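Local structure of adenylate kinase (Cryptosporidium parvum Iowa II, 3BE4) at residues Phe118-Asp122 / Ser123-Glu127. The protein probably catalyses reversible phosphoryl transfer between ATP and AMP, and is captured here with the bisubstrate analogue bis(adenosine)-5'-pentaphosphate bound. Numbering follows the deposited sequence.
Sequences FEIDD and SEIIE
Asp121 N-caps helix 122-130, accepting the backbone N-H of Glu124 through OD2 where strand 114-119 of the central parallel sheet of this P-loop-type fold gives way to the helix. The capping bond measures 3.0 Å from Glu124 N to Asp121 OD2, with 148° at the hydrogen. Its donor stands above the carboxylate, 56° out of the plane. CG of Asp121 sits between its own N and carbonyl carbon, the torsion that brings OD2 to Glu124 N. Two further amides of the first turn are satisfied by main-chain oxygens: Ile125 N reaches Asp121 O at 3.1 Å, and Ile126 N reaches Asp122 O, also at 3.1 Å. Asp121 thus serves the helix start with both a side-chain and a main-chain acceptor.

Its other carboxylate oxygen, OD1, lies 4.2 Å from Glu124 OE1. Lys203 NZ forms a salt bridge with each of these oxygens, which probably offsets their mutual repulsion, while Glu124 OE2 pairs with Arg128. Of the two acids, it is Glu124 whose side chain is known to come near the bound bis(adenosine)-5'-pentaphosphate, at about 5 Å between nearest atoms. Asp122 OD1 is hydrogen-bonded to His181 NE2.

Apolar packing joins Ile120 to the helix: its CD1 and CG2 both touch Ile125 CD1, each at 3.9 Å. With the Ile120 chain extended through chi1 and chi2, CD1 also reaches Glu124 CG, 4.1 Å away.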
ATOM      1  N   PHE A 118      -1.661  -5.736   8.756  1.00 18.07           N
ATOM      2  CA  PHE A 118      -3.132  -5.724   8.692  1.00 18.34           C
ATOM      3  C   PHE A 118      -3.564  -7.201   8.620  1.00 19.94           C
ATOM      4  O   PHE A 118      -3.337  -7.872   7.589  1.00 22.89           O
ATOM      5  CB  PHE A 118      -3.596  -5.069   7.378  1.00 18.10           C
ATOM      6  CG  PHE A 118      -3.589  -3.531   7.427  1.00 18.77           C
ATOM      7  CD1 PHE A 118      -2.485  -2.783   7.939  1.00 23.15           C
ATOM      8  CD2 PHE A 118      -4.684  -2.840   6.926  1.00 18.92           C
ATOM      9  CE1 PHE A 118      -2.554  -1.346   7.958  1.00 22.06           C
ATOM     10  CE2 PHE A 118      -4.730  -1.486   6.891  1.00 15.45           C
ATOM     11  CZ  PHE A 118      -3.696  -0.681   7.462  1.00 19.31           C
ATOM     12  N   GLU A 119      -4.126  -7.712   9.714  1.00 18.20           N
ATOM     13  CA  GLU A 119      -4.551  -9.135   9.680  1.00 19.48           C
ATOM     14  C   GLU A 119      -5.946  -9.264   9.106  1.00 20.08           C
ATOM     15  O   GLU A 119      -6.884  -8.665   9.574  1.00 19.60           O
ATOM     16  CB  GLU A 119      -4.535  -9.710  11.085  1.00 20.70           C
ATOM     17  CG  GLU A 119      -3.167  -9.773  11.593  1.00 24.80           C
ATOM     18  CD  GLU A 119      -3.112 -10.546  12.967  1.00 34.31           C
ATOM     19  OE1 GLU A 119      -3.731 -10.049  13.943  1.00 29.17           O
ATOM     20  OE2 GLU A 119      -2.435 -11.627  13.045  1.00 32.26           O
ATOM     21  N   ILE A 120      -6.051 -10.118   8.109  1.00 17.36           N
ATOM     22  CA  ILE A 120      -7.407 -10.271   7.435  1.00 19.09           C
ATOM     23  C   ILE A 120      -7.298 -11.521   6.636  1.00 19.86           C
ATOM     24  O   ILE A 120      -6.240 -11.822   6.096  1.00 23.10           O
ATOM     25  CB  ILE A 120      -7.775  -9.045   6.567  1.00 17.97           C
ATOM     26  CG1 ILE A 120      -9.115  -9.274   5.847  1.00 17.80           C
ATOM     27  CG2 ILE A 120      -6.694  -8.756   5.620  1.00 19.67           C
ATOM     28  CD1 ILE A 120      -9.695  -7.960   5.227  1.00 19.85           C
ATOM     29  N   ASP A 121      -8.419 -12.253   6.529  1.00 17.72           N
ATOM     30  CA  ASP A 121      -8.334 -13.534   5.798  1.00 17.60           C
ATOM     31  C   ASP A 121      -8.696 -13.449   4.317  1.00 19.82           C
ATOM     32  O   ASP A 121      -9.264 -12.479   3.869  1.00 17.99           O
ATOM     33  CB  ASP A 121      -9.377 -14.441   6.412  1.00 17.50           C
ATOM     34  CG  ASP A 121     -10.792 -13.798   6.407  1.00 20.00           C
ATOM     35  OD1 ASP A 121     -10.998 -12.704   7.106  1.00 26.09           O
ATOM     36  OD2 ASP A 121     -11.736 -14.245   5.645  1.00 21.42           O
ATOM     37  N   ASP A 122      -8.328 -14.451   3.527  1.00 18.14           N
ATOM     38  CA  ASP A 122      -8.487 -14.340   2.073  1.00 17.46           C
ATOM     39  C   ASP A 122      -9.933 -14.254   1.614  1.00 17.19           C
ATOM     40  O   ASP A 122     -10.221 -13.562   0.631  1.00 18.24           O
ATOM     41  CB  ASP A 122      -7.912 -15.603   1.335  1.00 19.02           C
ATOM     42  CG  ASP A 122      -6.434 -15.770   1.506  1.00 27.48           C
ATOM     43  OD1 ASP A 122      -5.770 -14.865   2.062  1.00 26.82           O
ATOM     44  OD2 ASP A 122      -5.901 -16.800   0.984  1.00 30.17           O
ATOM     45  N   SER A 123     -10.866 -14.912   2.346  1.00 17.20           N
ATOM     46  CA  SER A 123     -12.275 -14.821   1.881  1.00 16.11           C
ATOM     47  C   SER A 123     -12.785 -13.380   2.039  1.00 15.62           C
ATOM     48  O   SER A 123     -13.464 -12.924   1.129  1.00 16.73           O
ATOM     49  CB  SER A 123     -13.208 -15.718   2.738  1.00 22.60           C
ATOM     50  OG  SER A 123     -12.874 -17.070   2.410  1.00 27.35           O
ATOM     51  N   GLU A 124     -12.424 -12.725   3.105  1.00 15.60           N
ATOM     52  CA  GLU A 124     -12.922 -11.326   3.209  1.00 14.67           C
ATOM     53  C   GLU A 124     -12.208 -10.507   2.184  1.00 15.60           C
ATOM     54  O   GLU A 124     -12.798  -9.553   1.638  1.00 15.48           O
ATOM     55  CB  GLU A 124     -12.679 -10.745   4.602  1.00 15.92           C
ATOM     56  CG  GLU A 124     -13.469  -9.434   4.687  1.00 15.38           C
ATOM     57  CD  GLU A 124     -13.959  -8.987   5.999  1.00 25.47           C
ATOM     58  OE1 GLU A 124     -13.735  -9.580   7.030  1.00 27.71           O
ATOM     59  OE2 GLU A 124     -14.566  -7.889   5.908  1.00 24.49           O
ATOM     60  N   ILE A 125     -10.940 -10.771   1.892  1.00 14.51           N
ATOM     61  CA  ILE A 125     -10.261  -9.913   0.816  1.00 14.03           C
ATOM     62  C   ILE A 125     -11.031 -10.034  -0.497  1.00 13.44           C
ATOM     63  O   ILE A 125     -11.068  -9.127  -1.226  1.00 14.61           O
ATOM     64  CB  ILE A 125      -8.766 -10.491   0.548  1.00 14.09           C
ATOM     65  CG1 ILE A 125      -7.974 -10.163   1.857  1.00 16.10           C
ATOM     66  CG2 ILE A 125      -8.179 -10.085  -0.756  1.00 17.49           C
ATOM     67  CD1 ILE A 125      -7.791  -8.544   1.903  1.00 19.76           C
ATOM     68  N   ILE A 126     -11.550 -11.197  -0.871  1.00 14.33           N
ATOM     69  CA  ILE A 126     -12.255 -11.334  -2.114  1.00 15.81           C
ATOM     70  C   ILE A 126     -13.492 -10.437  -2.097  1.00 15.23           C
ATOM     71  O   ILE A 126     -13.650  -9.812  -3.127  1.00 15.57           O
ATOM     72  CB  ILE A 126     -12.744 -12.778  -2.282  1.00 17.08           C
ATOM     73  CG1 ILE A 126     -11.521 -13.730  -2.363  1.00 22.69           C
ATOM     74  CG2 ILE A 126     -13.729 -12.930  -3.391  1.00 17.42           C
ATOM     75  CD1 ILE A 126     -10.652 -13.477  -3.233  1.00 28.72           C
ATOM     76  N   GLU A 127     -14.113 -10.216  -0.932  1.00 15.07           N
ATOM     77  CA  GLU A 127     -15.320  -9.404  -0.851  1.00 15.42           C
ATOM     78  C   GLU A 127     -14.782  -7.950  -0.883  1.00 14.72           C
ATOM     79  O   GLU A 127     -15.487  -7.033  -1.469  1.00 14.97           O
ATOM     80  CB  GLU A 127     -15.896  -9.674   0.550  1.00 15.60           C
ATOM     81  CG  GLU A 127     -17.047  -8.689   0.842  1.00 17.10           C
ATOM     82  CD  GLU A 127     -18.269  -8.789  -0.056  1.00 22.25           C
ATOM     83  OE1 GLU A 127     -18.333  -9.806  -0.852  1.00 22.21           O
ATOM     84  OE2 GLU A 127     -19.193  -7.970   0.297  1.00 21.64           O
TER